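Side-chain contacts in 5-dehydro-2-deoxygluconokinase (Bacillus halodurans C-125, PDB 2QCV), which probably phosphorylates 5-dehydro-2-deoxy-D-gluconate at the expense of ATP, a step in the breakdown of myo-inositol to acetyl-CoA: residues S139-V144 against A282-K287; A48-G53 against S274-F279; L164-R167 against K171-F174; E244-Y249 against T291-G296. All coordinates share one frame; numbering follows the deposited sequence. Where two conformers were deposited one is given.

Contact 1 (S139-V144 against A282-K287); sequences SKLLLV and ALISGK
With chi1 at -52°, Leu141 carries CG beside its own backbone N, and an extended chi2 (177°) then puts CD1 at the far end of the chain; Ile284, whose CG1 also stands beside its N, sends CD1 out to meet it. The two methyls, Leu141 CD1 and Ile284 CD1, close to 3.7 Å. This is strand-to-helix packing in the layered alpha/beta fold of PfkB (ribokinase-type) carbohydrate kinases: the end of helix 271-284 lies over one face of the large sheet, near the start of strand 139-145. Leu142, the next residue, faces the other way and packs against helix 154-167, so the strand is sandwiched between helices.

Ile284 divides its branches between two partners. While CD1 serves Leu141, CG2 lies 4.0 Å from NZ of Lys140, whose extended chain crosses the isoleucine obliquely. The ammonium also reaches the helix through water: NZ gives a 2.6 Å hydrogen bond to water 1, which in turn donates to the carbonyl O of Ile284 at 2.8 Å. Since Ile284 is the last residue with helical angles, the positive charge would probably be welcome at this negative end of the helix dipole. NZ also makes a weak, long ion pair with Asp13.

Just past Ile284 the helix closes in a Schellman motif, with Gly286 at positive phi and Lys287 N bonded to Ala282 O at 3.0 Å. On the strand side, Ser139 OG donates to Leu141 O at 2.8 Å, approaching from 27° out of the carbonyl plane.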
loop_
_atom_site.group_PDB
_atom_site.type_symbol
_atom_site.label_atom_id
_atom_site.label_comp_id
_atom_site.label_asym_id
_atom_site.label_seq_id
_atom_site.Cartn_x
_atom_site.Cartn_y
_atom_site.Cartn_z
ATOM N N SER A 139 35.286 13.109 -4.737
ATOM C CA SER A 139 35.782 11.832 -4.197
ATOM C C SER A 139 36.593 10.989 -5.197
ATOM O O SER A 139 36.358 11.007 -6.400
ATOM C CB SER A 139 34.624 10.996 -3.668
ATOM O OG SER A 139 35.111 9.877 -2.925
ATOM N N LYS A 140 37.541 10.241 -4.665
ATOM C CA LYS A 140 38.258 9.216 -5.410
ATOM C C LYS A 140 37.371 8.069 -5.838
ATOM O O LYS A 140 37.457 7.593 -6.994
ATOM C CB LYS A 140 39.418 8.677 -4.544
ATOM C CG LYS A 140 40.512 9.678 -4.250
ATOM C CD LYS A 140 41.687 9.015 -3.476
ATOM C CE LYS A 140 42.548 10.106 -2.869
ATOM N NZ LYS A 140 43.838 9.587 -2.371
ATOM N N LEU A 141 36.508 7.641 -4.910
ATOM C CA LEU A 141 35.667 6.420 -5.040
ATOM C C LEU A 141 34.219 6.715 -4.636
ATOM O O LEU A 141 33.970 7.499 -3.714
ATOM C CB LEU A 141 36.124 5.312 -4.062
ATOM C CG LEU A 141 37.572 4.845 -3.979
ATOM C CD1 LEU A 141 37.760 3.824 -2.905
ATOM C CD2 LEU A 141 38.059 4.302 -5.302
ATOM N N LEU A 142 33.294 6.008 -5.281
ATOM C CA LEU A 142 31.904 5.895 -4.854
ATOM C C LEU A 142 31.653 4.451 -4.485
ATOM O O LEU A 142 31.816 3.560 -5.309
ATOM C CB LEU A 142 30.928 6.321 -5.953
ATOM C CG LEU A 142 29.420 6.184 -5.616
ATOM C CD1 LEU A 142 28.995 7.306 -4.619
ATOM C CD2 LEU A 142 28.541 6.159 -6.862
ATOM N N LEU A 143 31.284 4.224 -3.237
ATOM C CA LEU A 143 30.983 2.887 -2.755
ATOM C C LEU A 143 29.456 2.713 -2.788
ATOM O O LEU A 143 28.703 3.433 -2.135
ATOM C CB LEU A 143 31.532 2.698 -1.328
ATOM C CG LEU A 143 31.445 1.305 -0.657
ATOM C CD1 LEU A 143 30.031 0.809 -0.405
ATOM C CD2 LEU A 143 32.235 0.267 -1.394
ATOM N N VAL A 144 29.023 1.768 -3.579
ATOM C CA VAL A 144 27.609 1.427 -3.737
ATOM C C VAL A 144 27.348 0.108 -3.022
ATOM O O VAL A 144 28.077 -0.856 -3.258
ATOM C CB VAL A 144 27.305 1.245 -5.212
ATOM C CG1 VAL A 144 25.858 0.718 -5.403
ATOM C CG2 VAL A 144 27.577 2.590 -5.972
ATOM N N ALA A 282 43.899 -0.004 1.947
ATOM C CA ALA A 282 45.184 -0.483 1.440
ATOM C C ALA A 282 45.417 -0.107 -0.011
ATOM O O ALA A 282 46.541 0.282 -0.403
ATOM C CB ALA A 282 45.317 -2.021 1.638
ATOM N N LEU A 283 44.386 -0.285 -0.848
ATOM C CA LEU A 283 44.446 0.067 -2.266
ATOM C C LEU A 283 44.754 1.562 -2.481
ATOM O O LEU A 283 45.648 1.911 -3.237
ATOM C CB LEU A 283 43.122 -0.302 -2.945
ATOM C CG LEU A 283 43.146 -0.673 -4.419
ATOM C CD1 LEU A 283 43.996 -1.934 -4.654
ATOM C CD2 LEU A 283 41.730 -0.887 -4.868
ATOM N N ILE A 284 43.980 2.416 -1.823
ATOM C CA ILE A 284 44.122 3.905 -1.844
ATOM C C ILE A 284 45.506 4.332 -1.358
ATOM O O ILE A 284 46.054 5.293 -1.883
ATOM C CB ILE A 284 43.036 4.582 -0.934
ATOM C CG1 ILE A 284 41.677 4.539 -1.627
ATOM C CG2 ILE A 284 43.360 6.049 -0.619
ATOM C CD1 ILE A 284 40.547 4.766 -0.686
ATOM N N SER A 285 46.072 3.562 -0.418
ATOM C CA SER A 285 47.378 3.826 0.194
ATOM C C SER A 285 48.544 3.218 -0.570
ATOM O O SER A 285 49.653 3.221 -0.095
ATOM C CB SER A 285 47.407 3.281 1.617
ATOM O OG SER A 285 46.487 3.956 2.426
ATOM N N GLY A 286 48.288 2.655 -1.745
ATOM C CA GLY A 286 49.362 2.224 -2.617
ATOM C C GLY A 286 49.986 0.904 -2.249
ATOM O O GLY A 286 51.059 0.591 -2.705
ATOM N N LYS A 287 49.302 0.098 -1.440
ATOM C CA LYS A 287 49.885 -1.158 -0.968
ATOM C C LYS A 287 49.770 -2.276 -1.987
ATOM O O LYS A 287 50.419 -3.313 -1.857
ATOM C CB LYS A 287 49.269 -1.566 0.373
ATOM C CG LYS A 287 49.608 -0.514 1.463
ATOM C CD LYS A 287 49.005 -0.837 2.764
ATOM C CE LYS A 287 49.203 0.286 3.780
ATOM N NZ LYS A 287 50.615 0.580 3.987
HETATM O O HOH W 1 44.918 7.412 -3.374
#

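Contact 2 (A48-G53 against S274-F279); sequences ANIVIG and SYASAF
Ala276 and Ser277 bring helix 271-284 against Ile50 and Gly53 of helix 46-56. Their short segments run 42° apart in direction (signed crossing angle -42°), with axes only 8.3 Å from each other; three of the residues that meet here, Ala276, Ser277 and Gly53, are small, in keeping with the short distance. Asp273, the residue just before 274-279, ends the Gly-Ala-Gly-Asp sequence characteristic of PfkB kinases and bonds Asn49 ND2, adding a polar tie to the apolar crossing. Within 274-279, the first contribution comes from Ala276: its CB meets the end of Ile50, lying 3.8 Å from CD1, with CG1 just behind.

Ser277 follows at the point of nearest backbone approach, its CA 5.2 Å from that of Ile50. Its CB lies closest to backbone, 3.5 Å from Ile50 O and 4.1 Å from Gly53 C, with Ile50 CG2 a little farther off than these. Chi1 of 50° sets OG between the backbone N and the carbonyl carbon, where it hydrogen-bonds to Asp273 O of its own helix. Gly53 faces it; a CB there would point toward Ser277 and probably collide with OG.

Ala278 and Phe279 turn from the interface toward other elements. Helix 46-56 is backed by helix 71-82, through Val51 on Met80 and Ile52 on Tyr79, while helix 271-284 has helix 289-305 beside it and rests on strand 236-240 through Tyr275 and Phe279.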
loop_
_atom_site.group_PDB
_atom_site.type_symbol
_atom_site.label_atom_id
_atom_site.label_comp_id
_atom_site.label_asym_id
_atom_site.label_seq_id
_atom_site.Cartn_x
_atom_site.Cartn_y
_atom_site.Cartn_z
ATOM N N ALA A 48 27.297 2.648 5.786
ATOM C CA ALA A 48 27.634 3.380 6.997
ATOM C C ALA A 48 28.823 2.775 7.736
ATOM O O ALA A 48 29.782 3.478 8.119
ATOM C CB ALA A 48 26.362 3.501 7.940
ATOM N N ASN A 49 28.777 1.467 7.959
ATOM C CA ASN A 49 29.875 0.764 8.600
ATOM C C ASN A 49 31.172 0.925 7.825
ATOM O O ASN A 49 32.254 1.046 8.413
ATOM C CB ASN A 49 29.579 -0.743 8.688
ATOM C CG ASN A 49 28.556 -1.077 9.693
ATOM O OD1 ASN A 49 28.265 -0.290 10.617
ATOM N ND2 ASN A 49 27.960 -2.277 9.527
ATOM N N ILE A 50 31.072 0.880 6.502
ATOM C CA ILE A 50 32.273 0.968 5.664
ATOM C C ILE A 50 32.884 2.376 5.825
ATOM O O ILE A 50 34.096 2.505 6.001
ATOM C CB ILE A 50 31.992 0.633 4.177
ATOM C CG1 ILE A 50 31.651 -0.850 4.046
ATOM C CG2 ILE A 50 33.230 0.963 3.269
ATOM C CD1 ILE A 50 31.162 -1.261 2.636
ATOM N N VAL A 51 32.068 3.418 5.793
ATOM C CA VAL A 51 32.632 4.775 5.966
ATOM C C VAL A 51 33.126 5.060 7.387
ATOM O O VAL A 51 34.123 5.740 7.544
ATOM C CB VAL A 51 31.768 5.949 5.449
ATOM C CG1 VAL A 51 31.545 5.801 3.909
ATOM C CG2 VAL A 51 30.465 6.130 6.239
ATOM N N ILE A 52 32.456 4.539 8.399
ATOM C CA ILE A 52 32.925 4.687 9.779
ATOM C C ILE A 52 34.251 3.937 9.969
ATOM O O ILE A 52 35.226 4.448 10.568
ATOM C CB ILE A 52 31.881 4.172 10.773
ATOM C CG1 ILE A 52 30.598 5.042 10.756
ATOM C CG2 ILE A 52 32.467 4.168 12.230
ATOM C CD1 ILE A 52 29.350 4.403 11.489
ATOM N N GLY A 53 34.327 2.718 9.444
ATOM C CA GLY A 53 35.579 1.982 9.488
ATOM C C GLY A 53 36.706 2.686 8.736
ATOM O O GLY A 53 37.861 2.716 9.168
ATOM N N SER A 274 34.116 -4.341 7.433
ATOM C CA SER A 274 35.509 -4.212 7.874
ATOM C C SER A 274 36.470 -4.648 6.761
ATOM O O SER A 274 37.480 -3.965 6.496
ATOM C CB SER A 274 35.767 -5.027 9.145
ATOM O OG SER A 274 35.524 -4.233 10.290
ATOM N N TYR A 275 36.136 -5.749 6.087
ATOM C CA TYR A 275 36.925 -6.203 4.952
ATOM C C TYR A 275 37.026 -5.117 3.866
ATOM O O TYR A 275 38.113 -4.789 3.419
ATOM C CB TYR A 275 36.372 -7.529 4.419
ATOM C CG TYR A 275 37.211 -8.147 3.333
ATOM C CD1 TYR A 275 37.247 -7.591 2.057
ATOM C CD2 TYR A 275 37.982 -9.292 3.577
ATOM C CE1 TYR A 275 38.037 -8.152 1.047
ATOM C CE2 TYR A 275 38.751 -9.866 2.572
ATOM C CZ TYR A 275 38.777 -9.300 1.322
ATOM O OH TYR A 275 39.536 -9.867 0.334
ATOM N N ALA A 276 35.893 -4.527 3.489
ATOM C CA ALA A 276 35.848 -3.561 2.393
ATOM C C ALA A 276 36.598 -2.302 2.769
ATOM O O ALA A 276 37.356 -1.784 1.953
ATOM C CB ALA A 276 34.403 -3.217 2.022
ATOM N N SER A 277 36.375 -1.795 3.976
ATOM C CA SER A 277 37.037 -0.540 4.392
ATOM C C SER A 277 38.561 -0.702 4.417
ATOM O O SER A 277 39.281 0.121 3.875
ATOM C CB SER A 277 36.490 -0.043 5.736
ATOM O OG SER A 277 36.474 -1.013 6.732
ATOM N N ALA A 278 39.046 -1.799 5.005
ATOM C CA ALA A 278 40.499 -2.026 5.112
ATOM C C ALA A 278 41.124 -2.382 3.752
ATOM O O ALA A 278 42.251 -1.977 3.458
ATOM C CB ALA A 278 40.824 -3.098 6.174
ATOM N N PHE A 279 40.415 -3.159 2.935
ATOM C CA PHE A 279 40.879 -3.459 1.586
ATOM C C PHE A 279 41.012 -2.168 0.770
ATOM O O PHE A 279 42.059 -1.898 0.157
ATOM C CB PHE A 279 39.913 -4.423 0.893
ATOM C CG PHE A 279 40.266 -4.710 -0.541
ATOM C CD1 PHE A 279 41.130 -5.745 -0.883
ATOM C CD2 PHE A 279 39.712 -3.977 -1.547
ATOM C CE1 PHE A 279 41.465 -5.993 -2.225
ATOM C CE2 PHE A 279 40.025 -4.218 -2.878
ATOM C CZ PHE A 279 40.914 -5.225 -3.217
#

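Contact 3 (L164-R167 against K171-F174); sequences LAKR and KVVF
Lys166 and Ala165, near the end of helix 154-167, both touch Val172 at the start of the following strand. They join the second and third elements of a beta-alpha-beta crossover, in which the chain runs from strand 139-145 by way of helix 154-167 to the parallel neighbour 171-175.

Lys166 shows how a long polar residue can border an apolar contact. Its CB stays 5.1 Å from Val172 CG2. CG, standing beside the backbone N at chi1 -76°, comes in to 4.0 Å from the same methyl, and the two side chains cross at about a right angle. CD is already leaving, 4.6 Å from Val172 CG2, and CE has moved farther still from the valine. Two bends, near +76° at chi3 and chi4, deliver NZ to a hydrogen bond with the carbonyl O of Gln199. The methylenes thus border the apolar patch while the ammonium is held outside it.

The tightest touch is apolar: Ala165 CB lies 3.6 Å from Val172 CG2, so one methyl of the valine receives both helix residues. Ala165 also packs on Leu142, reaching the preceding strand of the crossover. Lys171, whose CB points away from the helix, ends in a salt bridge with Glu235. Elsewhere on the helix, Arg167 NH2 forms a salt bridge with Glu133, and Leu164 CD1 sits 3.4 Å above the guanidinium plane of Arg167, offset toward its rim.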
loop_
_atom_site.group_PDB
_atom_site.type_symbol
_atom_site.label_atom_id
_atom_site.label_comp_id
_atom_site.label_asym_id
_atom_site.label_seq_id
_atom_site.Cartn_x
_atom_site.Cartn_y
_atom_site.Cartn_z
ATOM N N LEU A 164 26.833 9.669 -12.462
ATOM C CA LEU A 164 27.526 10.882 -12.098
ATOM C C LEU A 164 28.964 10.587 -11.715
ATOM O O LEU A 164 29.885 11.300 -12.147
ATOM C CB LEU A 164 26.760 11.576 -10.937
ATOM C CG LEU A 164 25.625 12.508 -11.308
ATOM C CD1 LEU A 164 24.715 11.934 -12.382
ATOM C CD2 LEU A 164 24.852 12.834 -10.029
ATOM N N ALA A 165 29.191 9.500 -10.960
ATOM C CA ALA A 165 30.563 9.082 -10.627
ATOM C C ALA A 165 31.362 8.832 -11.891
ATOM O O ALA A 165 32.453 9.384 -12.110
ATOM C CB ALA A 165 30.555 7.812 -9.714
ATOM N N LYS A 166 30.814 8.019 -12.768
ATOM C CA LYS A 166 31.558 7.616 -13.953
ATOM C C LYS A 166 31.972 8.793 -14.830
ATOM O O LYS A 166 33.102 8.832 -15.347
ATOM C CB LYS A 166 30.759 6.595 -14.745
ATOM C CG LYS A 166 30.796 5.210 -14.095
ATOM C CD LYS A 166 29.713 4.352 -14.621
ATOM C CE LYS A 166 29.979 3.812 -16.012
ATOM N NZ LYS A 166 30.943 2.708 -15.963
ATOM N N ARG A 167 31.078 9.747 -15.002
ATOM C CA ARG A 167 31.348 10.898 -15.840
ATOM C C ARG A 167 32.242 11.950 -15.193
ATOM O O ARG A 167 32.704 12.824 -15.875
ATOM C CB ARG A 167 30.094 11.505 -16.379
ATOM C CG ARG A 167 29.270 12.311 -15.428
ATOM C CD ARG A 167 27.941 12.587 -16.112
ATOM N NE ARG A 167 27.105 13.503 -15.346
ATOM C CZ ARG A 167 25.779 13.545 -15.445
ATOM N NH1 ARG A 167 25.126 12.711 -16.258
ATOM N NH2 ARG A 167 25.105 14.384 -14.703
ATOM N N LYS A 171 35.882 6.487 -9.243
ATOM C CA LYS A 171 35.867 5.028 -9.348
ATOM C C LYS A 171 34.647 4.452 -8.593
ATOM O O LYS A 171 34.423 4.791 -7.426
ATOM C CB LYS A 171 37.148 4.459 -8.757
ATOM C CG LYS A 171 37.420 3.007 -9.111
ATOM C CD LYS A 171 38.915 2.602 -8.917
ATOM C CE LYS A 171 39.975 3.384 -9.757
ATOM N NZ LYS A 171 39.945 3.156 -11.254
ATOM N N VAL A 172 33.898 3.567 -9.251
ATOM C CA VAL A 172 32.659 2.971 -8.690
ATOM C C VAL A 172 33.011 1.612 -8.140
ATOM O O VAL A 172 33.503 0.741 -8.879
ATOM C CB VAL A 172 31.525 2.892 -9.740
ATOM C CG1 VAL A 172 30.265 2.123 -9.194
ATOM C CG2 VAL A 172 31.140 4.336 -10.197
ATOM N N VAL A 173 32.824 1.490 -6.831
ATOM C CA VAL A 173 33.070 0.268 -6.105
ATOM C C VAL A 173 31.744 -0.315 -5.648
ATOM O O VAL A 173 30.970 0.324 -4.894
ATOM C CB VAL A 173 34.016 0.485 -4.872
ATOM C CG1 VAL A 173 34.271 -0.869 -4.171
ATOM C CG2 VAL A 173 35.324 1.216 -5.228
ATOM N N PHE A 174 31.450 -1.525 -6.118
ATOM C CA PHE A 174 30.169 -2.169 -5.838
ATOM C C PHE A 174 30.405 -3.279 -4.825
ATOM O O PHE A 174 31.076 -4.268 -5.127
ATOM C CB PHE A 174 29.575 -2.727 -7.146
ATOM C CG PHE A 174 28.182 -3.327 -7.019
ATOM C CD1 PHE A 174 27.254 -2.938 -6.033
ATOM C CD2 PHE A 174 27.791 -4.302 -7.937
ATOM C CE1 PHE A 174 25.988 -3.519 -6.013
ATOM C CE2 PHE A 174 26.529 -4.875 -7.909
ATOM C CZ PHE A 174 25.655 -4.509 -6.939
#

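Contact 4 (E244-Y249 against T291-G296); sequences EGSFAY and TALKYG
Apolar contact joins Leu293 to Ala248. Both leucine methyls approach Ala248 CB from the same side, CD2 at 4.0 Å and CD1 at 4.1 Å. The leucine's CG stands beside its backbone N, opposite the carbonyl carbon (chi1 -65°), and this directs the fork at the strand. The same residue packs on Val238 and on Tyr275 and Phe279.

Contact of methyl with hydroxyl is the second kind. Leu293 CD2 also touches Ser246 OG at 3.9 Å, two residues before Ala248 on the same face of the strand. Helix 289-305 here covers the antiparallel end of the main PfkB-fold sheet, where strand 246-250 runs between 236-240 and 255-258. With an alanine in place of Leu293, both methyls would be gone, and a gap would probably open over Ala248 and beside the Ser246 hydroxyl.

Hydrogen bonds hold the two partners in shape rather than joining them. The buried Ser246 OG is satisfied by Tyr275 OH, and the strand pairs through Phe247 with Ile239 and Ala248 with Tyr256. Within the helix, Gly296 N bonds to Ala292 O at 3.0 Å.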
loop_
_atom_site.group_PDB
_atom_site.type_symbol
_atom_site.label_atom_id
_atom_site.label_comp_id
_atom_site.label_asym_id
_atom_site.label_seq_id
_atom_site.Cartn_x
_atom_site.Cartn_y
_atom_site.Cartn_z
ATOM N N GLU A 244 38.199 -20.289 3.172
ATOM C CA GLU A 244 38.992 -20.682 1.998
ATOM C C GLU A 244 39.759 -19.481 1.400
ATOM O O GLU A 244 40.531 -19.624 0.460
ATOM C CB GLU A 244 38.099 -21.366 0.958
ATOM C CG GLU A 244 37.349 -22.583 1.480
ATOM C CD GLU A 244 36.283 -23.053 0.480
ATOM O OE1 GLU A 244 36.639 -23.312 -0.684
ATOM O OE2 GLU A 244 35.089 -23.113 0.844
ATOM N N GLY A 245 39.583 -18.312 1.994
ATOM C CA GLY A 245 40.316 -17.124 1.601
ATOM C C GLY A 245 39.553 -16.255 0.625
ATOM O O GLY A 245 38.348 -16.391 0.472
ATOM N N SER A 246 40.280 -15.368 -0.031
ATOM C CA SER A 246 39.714 -14.443 -0.976
ATOM C C SER A 246 40.637 -14.296 -2.187
ATOM O O SER A 246 41.844 -14.547 -2.118
ATOM C CB SER A 246 39.359 -13.082 -0.317
ATOM O OG SER A 246 40.398 -12.485 0.412
ATOM N N PHE A 247 40.039 -13.959 -3.323
ATOM C CA PHE A 247 40.754 -13.926 -4.607
ATOM C C PHE A 247 40.400 -12.622 -5.294
ATOM O O PHE A 247 39.203 -12.228 -5.331
ATOM C CB PHE A 247 40.359 -15.142 -5.420
ATOM C CG PHE A 247 40.623 -16.434 -4.691
ATOM C CD1 PHE A 247 39.704 -16.922 -3.768
ATOM C CD2 PHE A 247 41.808 -17.130 -4.883
ATOM C CE1 PHE A 247 39.963 -18.093 -3.062
ATOM C CE2 PHE A 247 42.077 -18.277 -4.176
ATOM C CZ PHE A 247 41.145 -18.774 -3.277
ATOM N N ALA A 248 41.410 -11.911 -5.774
ATOM C CA ALA A 248 41.201 -10.719 -6.558
ATOM C C ALA A 248 41.726 -10.979 -7.958
ATOM O O ALA A 248 42.821 -11.586 -8.142
ATOM C CB ALA A 248 41.923 -9.539 -5.931
ATOM N N TYR A 249 40.980 -10.502 -8.939
ATOM C CA TYR A 249 41.299 -10.700 -10.358
ATOM C C TYR A 249 41.279 -9.352 -11.085
ATOM O O TYR A 249 40.369 -8.582 -10.868
ATOM C CB TYR A 249 40.221 -11.588 -10.986
ATOM C CG TYR A 249 40.014 -12.931 -10.303
ATOM C CD1 TYR A 249 40.793 -14.026 -10.657
ATOM C CD2 TYR A 249 39.081 -13.081 -9.291
ATOM C CE1 TYR A 249 40.630 -15.267 -10.049
ATOM C CE2 TYR A 249 38.877 -14.292 -8.684
ATOM C CZ TYR A 249 39.662 -15.400 -9.071
ATOM O OH TYR A 249 39.506 -16.586 -8.466
ATOM N N THR A 291 48.535 -7.215 -0.952
ATOM C CA THR A 291 48.531 -6.727 0.416
ATOM C C THR A 291 47.154 -6.240 0.878
ATOM O O THR A 291 46.791 -6.454 2.033
ATOM C CB THR A 291 49.604 -5.644 0.652
ATOM O OG1 THR A 291 50.910 -6.221 0.401
ATOM C CG2 THR A 291 49.544 -5.144 2.114
ATOM N N ALA A 292 46.406 -5.584 -0.011
ATOM C CA ALA A 292 45.052 -5.124 0.308
ATOM C C ALA A 292 44.165 -6.282 0.781
ATOM O O ALA A 292 43.370 -6.120 1.696
ATOM C CB ALA A 292 44.421 -4.379 -0.871
ATOM N N LEU A 293 44.295 -7.447 0.156
ATOM C CA LEU A 293 43.556 -8.630 0.604
ATOM C C LEU A 293 43.867 -9.000 2.069
ATOM O O LEU A 293 42.954 -9.419 2.805
ATOM C CB LEU A 293 43.820 -9.807 -0.335
ATOM C CG LEU A 293 43.339 -9.725 -1.784
ATOM C CD1 LEU A 293 43.935 -10.920 -2.606
ATOM C CD2 LEU A 293 41.782 -9.692 -1.892
ATOM N N LYS A 294 45.116 -8.797 2.505
ATOM C CA LYS A 294 45.487 -9.094 3.895
ATOM C C LYS A 294 44.867 -8.088 4.846
ATOM O O LYS A 294 44.377 -8.438 5.919
ATOM C CB LYS A 294 46.998 -9.060 4.062
ATOM C CG LYS A 294 47.750 -10.024 3.176
ATOM C CD LYS A 294 49.234 -10.144 3.527
ATOM C CE LYS A 294 50.019 -10.885 2.419
ATOM N NZ LYS A 294 49.410 -12.212 2.118
ATOM N N TYR A 295 44.890 -6.813 4.465
ATOM C CA TYR A 295 44.232 -5.792 5.249
ATOM C C TYR A 295 42.745 -6.072 5.428
ATOM O O TYR A 295 42.267 -5.943 6.532
ATOM C CB TYR A 295 44.451 -4.400 4.647
ATOM C CG TYR A 295 45.748 -3.767 5.072
ATOM C CD1 TYR A 295 46.984 -4.210 4.548
ATOM C CD2 TYR A 295 45.762 -2.697 5.959
ATOM C CE1 TYR A 295 48.155 -3.619 4.923
ATOM C CE2 TYR A 295 46.993 -2.084 6.360
ATOM C CZ TYR A 295 48.168 -2.560 5.825
ATOM O OH TYR A 295 49.386 -2.012 6.169
ATOM N N GLY A 296 42.033 -6.467 4.373
ATOM C CA GLY A 296 40.596 -6.718 4.486
ATOM C C GLY A 296 40.358 -7.919 5.401
ATOM O O GLY A 296 39.509 -7.889 6.299
#

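Followed from the N terminus, the chain opens contact 2 at helix 46-56 and contact 1 at strand 139-145. Contact 3 then opens and closes within 164-174, a small loop nested inside both. Contact 4 starts at 244-249, after contact 3 has finished. The remaining loops close in quick succession: contact 2 at 274-279, contact 1 at 282-287 and contact 4 at 291-296, so these three cross one another pairwise. Helix 271-284 supplies the closing segments of contacts 1 and 2, and its successor, helix 289-305, that of contact 4. Contacts 1, 3 and 4 fix helices onto the main sheet, whereas contact 2 ties helix to helix.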